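Local coordinates for protein disulfide oxidoreductase (Xylella fastidiosa, PDB 2REM) that probably acts as a periplasmic thiol-disulfide oxidoreductase of the DsbA type, exchanging disulfide bonds with other proteins through a thioredoxin-fold CxxC centre, at residues H42-Q54 with H170-L182. Residues are numbered along the deposited sequence; the frame is centred on the assembly and turned at random.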
ATOM      1  N   HIS A  42      11.628  -3.899   2.100  1.00 15.79           N
ATOM      2  CA  HIS A  42      12.123  -5.250   2.345  1.00 17.95           C
ATOM      3  C   HIS A  42      11.017  -6.274   2.153  1.00 17.00           C
ATOM      4  O   HIS A  42      11.264  -7.398   1.736  1.00 18.73           O
ATOM      5  CB  HIS A  42      12.703  -5.359   3.752  1.00 18.60           C
ATOM      6  CG  HIS A  42      13.957  -4.560   3.960  1.00 23.22           C
ATOM      7  ND1 HIS A  42      14.442  -4.251   5.212  1.00 25.56           N
ATOM      8  CD2 HIS A  42      14.820  -4.002   3.075  1.00 26.37           C
ATOM      9  CE1 HIS A  42      15.557  -3.552   5.092  1.00 28.56           C
ATOM     10  NE2 HIS A  42      15.803  -3.380   3.804  1.00 29.43           N
ATOM     11  N   PHE A  43       9.795  -5.865   2.453  1.00 15.37           N
ATOM     12  CA  PHE A  43       8.659  -6.744   2.416  1.00 15.60           C
ATOM     13  C   PHE A  43       8.150  -6.936   1.007  1.00 15.68           C
ATOM     14  O   PHE A  43       7.520  -7.945   0.711  1.00 15.25           O
ATOM     15  CB  PHE A  43       7.556  -6.111   3.254  1.00 14.59           C
ATOM     16  CG  PHE A  43       6.338  -6.965   3.454  1.00 15.43           C
ATOM     17  CD1 PHE A  43       6.425  -8.347   3.624  1.00 17.40           C
ATOM     18  CD2 PHE A  43       5.094  -6.359   3.550  1.00 14.32           C
ATOM     19  CE1 PHE A  43       5.261  -9.119   3.862  1.00 17.59           C
ATOM     20  CE2 PHE A  43       3.950  -7.109   3.782  1.00 15.93           C
ATOM     21  CZ  PHE A  43       4.048  -8.490   3.936  1.00 17.22           C
ATOM     22  N   ASP A  44       8.401  -5.961   0.135  1.00 16.06           N
ATOM     23  CA  ASP A  44       7.640  -5.918  -1.090  1.00 17.07           C
ATOM     24  C   ASP A  44       7.752  -7.185  -1.925  1.00 18.20           C
ATOM     25  O   ASP A  44       6.750  -7.683  -2.421  1.00 18.48           O
ATOM     26  CB  ASP A  44       7.946  -4.686  -1.924  1.00 16.91           C
ATOM     27  CG  ASP A  44       7.035  -4.597  -3.128  1.00 18.13           C
ATOM     28  OD1 ASP A  44       5.788  -4.380  -2.969  1.00 19.35           O
ATOM     29  OD2 ASP A  44       7.568  -4.807  -4.219  1.00 17.83           O
ATOM     30  N   SER A  45       8.952  -7.731  -2.059  1.00 20.21           N
ATOM     31  CA  SER A  45       9.118  -8.916  -2.901  1.00 21.94           C
ATOM     32  C   SER A  45       8.328 -10.091  -2.354  1.00 21.09           C
ATOM     33  O   SER A  45       7.690 -10.799  -3.129  1.00 20.60           O
ATOM     34  CB  SER A  45      10.588  -9.286  -3.067  1.00 23.66           C
ATOM     35  OG  SER A  45      11.076  -9.829  -1.858  1.00 28.97           O
ATOM     36  N   LYS A  46       8.378 -10.296  -1.031  1.00 21.31           N
ATOM     37  CA  LYS A  46       7.613 -11.372  -0.380  1.00 22.12           C
ATOM     38  C   LYS A  46       6.114 -11.108  -0.567  1.00 20.67           C
ATOM     39  O   LYS A  46       5.344 -12.031  -0.848  1.00 20.17           O
ATOM     40  CB  LYS A  46       7.952 -11.537   1.123  1.00 22.21           C
ATOM     41  CG  LYS A  46       9.093 -12.495   1.437  1.00 26.89           C
ATOM     42  CD  LYS A  46       9.328 -12.676   2.957  1.00 26.18           C
ATOM     43  CE  LYS A  46      10.522 -13.589   3.261  1.00 31.98           C
ATOM     44  NZ  LYS A  46      11.849 -12.898   3.121  1.00 36.02           N
ATOM     45  N   LEU A  47       5.725  -9.839  -0.432  1.00 18.73           N
ATOM     46  CA  LEU A  47       4.330  -9.458  -0.536  1.00 17.66           C
ATOM     47  C   LEU A  47       3.819  -9.626  -1.967  1.00 18.30           C
ATOM     48  O   LEU A  47       2.712 -10.109  -2.187  1.00 18.27           O
ATOM     49  CB  LEU A  47       4.142  -8.013  -0.084  1.00 16.04           C
ATOM     50  CG  LEU A  47       2.705  -7.469  -0.173  1.00 16.07           C
ATOM     51  CD1 LEU A  47       1.697  -8.261   0.662  1.00 16.05           C
ATOM     52  CD2 LEU A  47       2.720  -6.050   0.262  1.00 15.27           C
ATOM     53  N   GLN A  48       4.630  -9.230  -2.940  1.00 19.22           N
ATOM     54  CA  GLN A  48       4.194  -9.347  -4.322  1.00 20.51           C
ATOM     55  C   GLN A  48       4.049 -10.798  -4.704  1.00 21.10           C
ATOM     56  O   GLN A  48       3.092 -11.167  -5.382  1.00 21.31           O
ATOM     57  CB  GLN A  48       5.102  -8.573  -5.289  1.00 21.41           C
ATOM     58  CG  GLN A  48       5.111  -7.034  -5.054  1.00 21.23           C
ATOM     59  CD  GLN A  48       3.788  -6.284  -5.346  1.00 24.72           C
ATOM     60  OE1 GLN A  48       3.542  -5.227  -4.765  1.00 27.28           O
ATOM     61  NE2 GLN A  48       2.962  -6.810  -6.245  1.00 24.07           N
ATOM     62  N   ALA A  49       4.970 -11.640  -4.233  1.00 21.90           N
ATOM     63  CA  ALA A  49       4.887 -13.061  -4.516  1.00 23.68           C
ATOM     64  C   ALA A  49       3.601 -13.639  -3.931  1.00 23.31           C
ATOM     65  O   ALA A  49       2.894 -14.423  -4.591  1.00 24.35           O
ATOM     66  CB  ALA A  49       6.109 -13.795  -3.964  1.00 24.61           C
ATOM     67  N   TRP A  50       3.327 -13.262  -2.688  1.00 20.99           N
ATOM     68  CA  TRP A  50       2.106 -13.652  -1.999  1.00 20.98           C
ATOM     69  C   TRP A  50       0.881 -13.197  -2.809  1.00 20.26           C
ATOM     70  O   TRP A  50      -0.029 -13.968  -3.051  1.00 20.41           O
ATOM     71  CB  TRP A  50       2.092 -13.054  -0.586  1.00 19.56           C
ATOM     72  CG  TRP A  50       0.821 -13.320   0.161  1.00 19.82           C
ATOM     73  CD1 TRP A  50       0.569 -14.348   1.021  1.00 21.44           C
ATOM     74  CD2 TRP A  50      -0.369 -12.545   0.100  1.00 18.90           C
ATOM     75  NE1 TRP A  50      -0.711 -14.245   1.515  1.00 20.82           N
ATOM     76  CE2 TRP A  50      -1.307 -13.148   0.962  1.00 19.16           C
ATOM     77  CE3 TRP A  50      -0.736 -11.384  -0.599  1.00 18.23           C
ATOM     78  CZ2 TRP A  50      -2.599 -12.642   1.125  1.00 16.88           C
ATOM     79  CZ3 TRP A  50      -2.007 -10.883  -0.430  1.00 18.45           C
ATOM     80  CH2 TRP A  50      -2.925 -11.522   0.422  1.00 17.54           C
ATOM     81  N   GLY A  51       0.897 -11.952  -3.263  1.00 19.82           N
ATOM     82  CA  GLY A  51      -0.196 -11.411  -4.075  1.00 21.10           C
ATOM     83  C   GLY A  51      -0.474 -12.263  -5.305  1.00 22.85           C
ATOM     84  O   GLY A  51      -1.632 -12.549  -5.630  1.00 23.80           O
ATOM     85  N   ALA A  52       0.590 -12.709  -5.960  1.00 24.32           N
ATOM     86  CA  ALA A  52       0.483 -13.497  -7.192  1.00 26.10           C
ATOM     87  C   ALA A  52      -0.021 -14.904  -6.927  1.00 27.54           C
ATOM     88  O   ALA A  52      -0.547 -15.553  -7.819  1.00 30.17           O
ATOM     89  CB  ALA A  52       1.824 -13.547  -7.898  1.00 27.12           C
ATOM     90  N   ARG A  53       0.170 -15.383  -5.705  1.00 27.00           N
ATOM     91  CA  ARG A  53      -0.283 -16.704  -5.291  1.00 28.14           C
ATOM     92  C   ARG A  53      -1.783 -16.768  -4.926  1.00 27.12           C
ATOM     93  O   ARG A  53      -2.305 -17.854  -4.686  1.00 27.04           O
ATOM     94  CB  ARG A  53       0.514 -17.145  -4.056  1.00 28.71           C
ATOM     95  CG  ARG A  53       1.884 -17.739  -4.352  1.00 33.03           C
ATOM     96  CD  ARG A  53       2.399 -18.580  -3.176  1.00 35.54           C
ATOM     97  NE  ARG A  53       2.280 -17.943  -1.856  1.00 35.67           N
ATOM     98  CZ  ARG A  53       3.145 -17.065  -1.347  1.00 36.12           C
ATOM     99  NH1 ARG A  53       4.193 -16.645  -2.048  1.00 35.08           N
ATOM    100  NH2 ARG A  53       2.949 -16.581  -0.128  1.00 36.57           N
ATOM    101  N   GLN A  54      -2.460 -15.624  -4.846  1.00 24.29           N
ATOM    102  CA  GLN A  54      -3.822 -15.591  -4.275  1.00 23.85           C
ATOM    103  C   GLN A  54      -4.892 -16.031  -5.262  1.00 25.13           C
ATOM    104  O   GLN A  54      -4.736 -15.838  -6.464  1.00 25.95           O
ATOM    105  CB  GLN A  54      -4.164 -14.205  -3.728  1.00 22.02           C
ATOM    106  CG  GLN A  54      -3.290 -13.771  -2.558  1.00 20.73           C
ATOM    107  CD  GLN A  54      -3.149 -14.874  -1.523  1.00 22.24           C
ATOM    108  OE1 GLN A  54      -2.049 -15.396  -1.300  1.00 23.03           O
ATOM    109  NE2 GLN A  54      -4.265 -15.261  -0.912  1.00 17.16           N
ATOM    110  N   HIS A 170       4.594 -10.250  13.658  1.00 22.51           N
ATOM    111  CA  HIS A 170       5.895 -10.107  14.308  1.00 24.92           C
ATOM    112  C   HIS A 170       7.004  -9.968  13.264  1.00 24.74           C
ATOM    113  O   HIS A 170       8.080  -9.433  13.550  1.00 25.79           O
ATOM    114  CB  HIS A 170       6.112 -11.341  15.210  1.00 27.18           C
ATOM    115  CG  HIS A 170       7.455 -11.410  15.878  1.00 32.13           C
ATOM    116  ND1 HIS A 170       8.562 -11.971  15.271  1.00 35.98           N
ATOM    117  CD2 HIS A 170       7.851 -11.050  17.125  1.00 36.05           C
ATOM    118  CE1 HIS A 170       9.589 -11.923  16.104  1.00 38.90           C
ATOM    119  NE2 HIS A 170       9.184 -11.377  17.238  1.00 38.81           N
ATOM    120  N   ASP A 171       6.736 -10.481  12.065  1.00 22.59           N
ATOM    121  CA  ASP A 171       7.693 -10.509  10.972  1.00 22.53           C
ATOM    122  C   ASP A 171       6.917 -10.699   9.685  1.00 20.70           C
ATOM    123  O   ASP A 171       5.701 -10.948   9.722  1.00 18.91           O
ATOM    124  CB  ASP A 171       8.789 -11.585  11.162  1.00 23.83           C
ATOM    125  CG  ASP A 171       8.231 -12.990  11.387  1.00 26.47           C
ATOM    126  OD1 ASP A 171       8.575 -13.596  12.415  1.00 30.22           O
ATOM    127  OD2 ASP A 171       7.481 -13.510  10.542  1.00 24.79           O
ATOM    128  N   PHE A 172       7.607 -10.578   8.551  1.00 20.96           N
ATOM    129  CA  PHE A 172       6.928 -10.629   7.242  1.00 19.36           C
ATOM    130  C   PHE A 172       6.166 -11.928   7.031  1.00 19.57           C
ATOM    131  O   PHE A 172       5.015 -11.895   6.599  1.00 18.21           O
ATOM    132  CB  PHE A 172       7.917 -10.432   6.115  1.00 20.48           C
ATOM    133  CG  PHE A 172       8.557  -9.071   6.108  1.00 20.31           C
ATOM    134  CD1 PHE A 172       9.819  -8.892   5.544  1.00 22.47           C
ATOM    135  CD2 PHE A 172       7.917  -7.993   6.707  1.00 18.95           C
ATOM    136  CE1 PHE A 172      10.418  -7.646   5.542  1.00 22.41           C
ATOM    137  CE2 PHE A 172       8.512  -6.726   6.716  1.00 21.62           C
ATOM    138  CZ  PHE A 172       9.769  -6.562   6.144  1.00 20.39           C
ATOM    139  N   GLU A 173       6.809 -13.059   7.339  1.00 20.73           N
ATOM    140  CA  GLU A 173       6.165 -14.371   7.198  1.00 22.43           C
ATOM    141  C   GLU A 173       4.935 -14.531   8.080  1.00 20.40           C
ATOM    142  O   GLU A 173       3.912 -15.040   7.634  1.00 19.49           O
ATOM    143  CB  GLU A 173       7.136 -15.517   7.460  1.00 25.03           C
ATOM    144  CG  GLU A 173       7.444 -16.306   6.212  1.00 32.87           C
ATOM    145  CD  GLU A 173       8.233 -15.500   5.208  1.00 40.05           C
ATOM    146  OE1 GLU A 173       9.247 -14.877   5.618  1.00 45.11           O
ATOM    147  OE2 GLU A 173       7.850 -15.492   4.011  1.00 43.81           O
ATOM    148  N   ASP A 174       5.060 -14.116   9.334  1.00 19.90           N
ATOM    149  CA  ASP A 174       3.943 -14.146  10.278  1.00 19.11           C
ATOM    150  C   ASP A 174       2.819 -13.262   9.751  1.00 16.65           C
ATOM    151  O   ASP A 174       1.637 -13.603   9.797  1.00 15.32           O
ATOM    152  CB  ASP A 174       4.437 -13.673  11.646  1.00 20.07           C
ATOM    153  CG  ASP A 174       3.387 -13.778  12.729  1.00 23.07           C
ATOM    154  OD1 ASP A 174       3.285 -12.810  13.535  1.00 24.86           O
ATOM    155  OD2 ASP A 174       2.671 -14.821  12.803  1.00 24.20           O
ATOM    156  N   THR A 175       3.196 -12.092   9.268  1.00 15.64           N
ATOM    157  CA  THR A 175       2.215 -11.170   8.723  1.00 14.29           C
ATOM    158  C   THR A 175       1.396 -11.825   7.613  1.00 13.91           C
ATOM    159  O   THR A 175       0.160 -11.697   7.592  1.00 12.56           O
ATOM    160  CB  THR A 175       2.892  -9.888   8.232  1.00 14.16           C
ATOM    161  OG1 THR A 175       3.325  -9.180   9.382  1.00 14.19           O
ATOM    162  CG2 THR A 175       1.909  -8.999   7.490  1.00 12.43           C
ATOM    163  N   LEU A 176       2.079 -12.544   6.723  1.00 13.95           N
ATOM    164  CA  LEU A 176       1.428 -13.202   5.588  1.00 14.83           C
ATOM    165  C   LEU A 176       0.608 -14.414   6.029  1.00 15.39           C
ATOM    166  O   LEU A 176      -0.473 -14.655   5.486  1.00 15.09           O
ATOM    167  CB  LEU A 176       2.444 -13.563   4.508  1.00 16.51           C
ATOM    168  CG  LEU A 176       2.981 -12.329   3.737  1.00 16.09           C
ATOM    169  CD1 LEU A 176       3.885 -12.749   2.576  1.00 19.74           C
ATOM    170  CD2 LEU A 176       1.867 -11.403   3.241  1.00 17.30           C
ATOM    171  N   ARG A 177       1.102 -15.135   7.034  1.00 15.38           N
ATOM    172  CA  ARG A 177       0.388 -16.275   7.599  1.00 16.87           C
ATOM    173  C   ARG A 177      -0.904 -15.805   8.256  1.00 15.32           C
ATOM    174  O   ARG A 177      -1.938 -16.441   8.124  1.00 15.63           O
ATOM    175  CB  ARG A 177       1.234 -17.008   8.633  1.00 17.85           C
ATOM    176  CG  ARG A 177       2.370 -17.860   8.045  1.00 22.71           C
ATOM    177  CD  ARG A 177       3.063 -18.640   9.168  1.00 29.51           C
ATOM    178  NE  ARG A 177       4.512 -18.429   9.155  1.00 35.37           N
ATOM    179  CZ  ARG A 177       5.186 -17.763  10.094  1.00 38.28           C
ATOM    180  NH1 ARG A 177       4.550 -17.260  11.148  1.00 40.97           N
ATOM    181  NH2 ARG A 177       6.503 -17.619  10.001  1.00 41.53           N
ATOM    182  N   ILE A 178      -0.846 -14.680   8.960  1.00 14.57           N
ATOM    183  CA  ILE A 178      -2.037 -14.169   9.646  1.00 14.10           C
ATOM    184  C   ILE A 178      -3.016 -13.684   8.582  1.00 13.61           C
ATOM    185  O   ILE A 178      -4.233 -13.868   8.707  1.00 14.25           O
ATOM    186  CB  ILE A 178      -1.683 -13.014  10.626  1.00 13.13           C
ATOM    187  CG1 ILE A 178      -0.798 -13.507  11.775  1.00 15.63           C
ATOM    188  CG2 ILE A 178      -2.951 -12.274  11.143  1.00 13.33           C
ATOM    189  CD1 ILE A 178      -0.001 -12.351  12.398  1.00 13.96           C
ATOM    190  N   THR A 179      -2.478 -13.059   7.541  1.00 13.00           N
ATOM    191  CA  THR A 179      -3.297 -12.586   6.432  1.00 12.88           C
ATOM    192  C   THR A 179      -4.014 -13.774   5.788  1.00 13.31           C
ATOM    193  O   THR A 179      -5.220 -13.705   5.535  1.00 12.78           O
ATOM    194  CB  THR A 179      -2.456 -11.853   5.380  1.00 12.61           C
ATOM    195  OG1 THR A 179      -1.780 -10.769   6.004  1.00 13.61           O
ATOM    196  CG2 THR A 179      -3.335 -11.315   4.255  1.00 13.64           C
ATOM    197  N   ASP A 180      -3.274 -14.853   5.535  1.00 13.62           N
ATOM    198  CA  ASP A 180      -3.849 -16.091   4.982  1.00 15.29           C
ATOM    199  C   ASP A 180      -5.008 -16.580   5.826  1.00 15.99           C
ATOM    200  O   ASP A 180      -6.076 -16.904   5.305  1.00 16.10           O
ATOM    201  CB  ASP A 180      -2.802 -17.202   4.895  1.00 16.77           C
ATOM    202  CG  ASP A 180      -1.822 -16.987   3.785  1.00 18.72           C
ATOM    203  OD1 ASP A 180      -2.105 -16.183   2.881  1.00 18.33           O
ATOM    204  OD2 ASP A 180      -0.768 -17.638   3.823  1.00 21.94           O
ATOM    205  N   TYR A 181      -4.785 -16.654   7.136  1.00 16.03           N
ATOM    206  CA  TYR A 181      -5.842 -17.069   8.064  1.00 16.71           C
ATOM    207  C   TYR A 181      -7.091 -16.182   7.929  1.00 15.80           C
ATOM    208  O   TYR A 181      -8.214 -16.699   7.855  1.00 15.24           O
ATOM    209  CB  TYR A 181      -5.331 -17.071   9.527  1.00 16.80           C
ATOM    210  CG  TYR A 181      -6.450 -17.049  10.542  1.00 16.81           C
ATOM    211  CD1 TYR A 181      -6.914 -15.850  11.065  1.00 15.12           C
ATOM    212  CD2 TYR A 181      -7.077 -18.235  10.937  1.00 17.69           C
ATOM    213  CE1 TYR A 181      -7.956 -15.824  11.988  1.00 16.26           C
ATOM    214  CE2 TYR A 181      -8.120 -18.223  11.840  1.00 19.21           C
ATOM    215  CZ  TYR A 181      -8.553 -17.002  12.362  1.00 17.80           C
ATOM    216  OH  TYR A 181      -9.584 -16.968  13.267  1.00 18.49           O
ATOM    217  N   LEU A 182      -6.885 -14.864   7.925  1.00 14.03           N
ATOM    218  CA  LEU A 182      -7.997 -13.900   7.852  1.00 14.48           C
ATOM    219  C   LEU A 182      -8.691 -13.965   6.504  1.00 14.60           C
ATOM    220  O   LEU A 182      -9.918 -13.858   6.439  1.00 14.45           O
ATOM    221  CB  LEU A 182      -7.518 -12.461   8.082  1.00 13.58           C
ATOM    222  CG  LEU A 182      -6.955 -12.116   9.465  1.00 13.69           C
ATOM    223  CD1 LEU A 182      -6.305 -10.737   9.383  1.00 11.63           C
ATOM    224  CD2 LEU A 182      -8.083 -12.156  10.504  1.00 13.94           C
TER
HETATM  225  O   HOH W   1       1.717 -17.258   3.023  1.00 29.75           O
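Phe43 stacks offset over one face of Phe172, ring centroids 4.7 Å apart and planes inclined by 27°; its CB lies over that face too, a CH-pi contact, while CB of His42 meets the edge. Flat phenyl rings suit this place, where the two backbones come close. Leu47 CB rests over a face of Phe43, and Leu176 CD2 approaches that ring at its edge. Trp50 receives the same Leu176 methyl over one face, CD2 standing 3.9 Å from the centroid of the five-membered ring. An indole, apolar on its face, also offers an N-H at its edge: NE1 donates a nearly straight 2.8 Å hydrogen bond to Asp180 OD1, on the syn side but tilted well out of the carboxylate plane. A first torsion of 176° sends this indole toward helix 172-190, where CZ2 reaches Thr179 CG2.

Leucine suits position 176 because its forked end fills a hole formed by Phe43, Lys46, Leu47 and Trp50, a knob-into-hole fit between helices running 28° from parallel. Both pack on one side of the thioredoxin-fold sheet, Trp50 and Thr179 sharing Val29. Lys46 NZ stays 4.1 Å from Glu173 OE1, too far for a salt bridge. The chemistry is thus mainly apolar, with one directional bond: Asp180 satisfies the indole N-H and, with the Leu176 methyl, restricts the ring's rotation, while its OD2 accepts from a water.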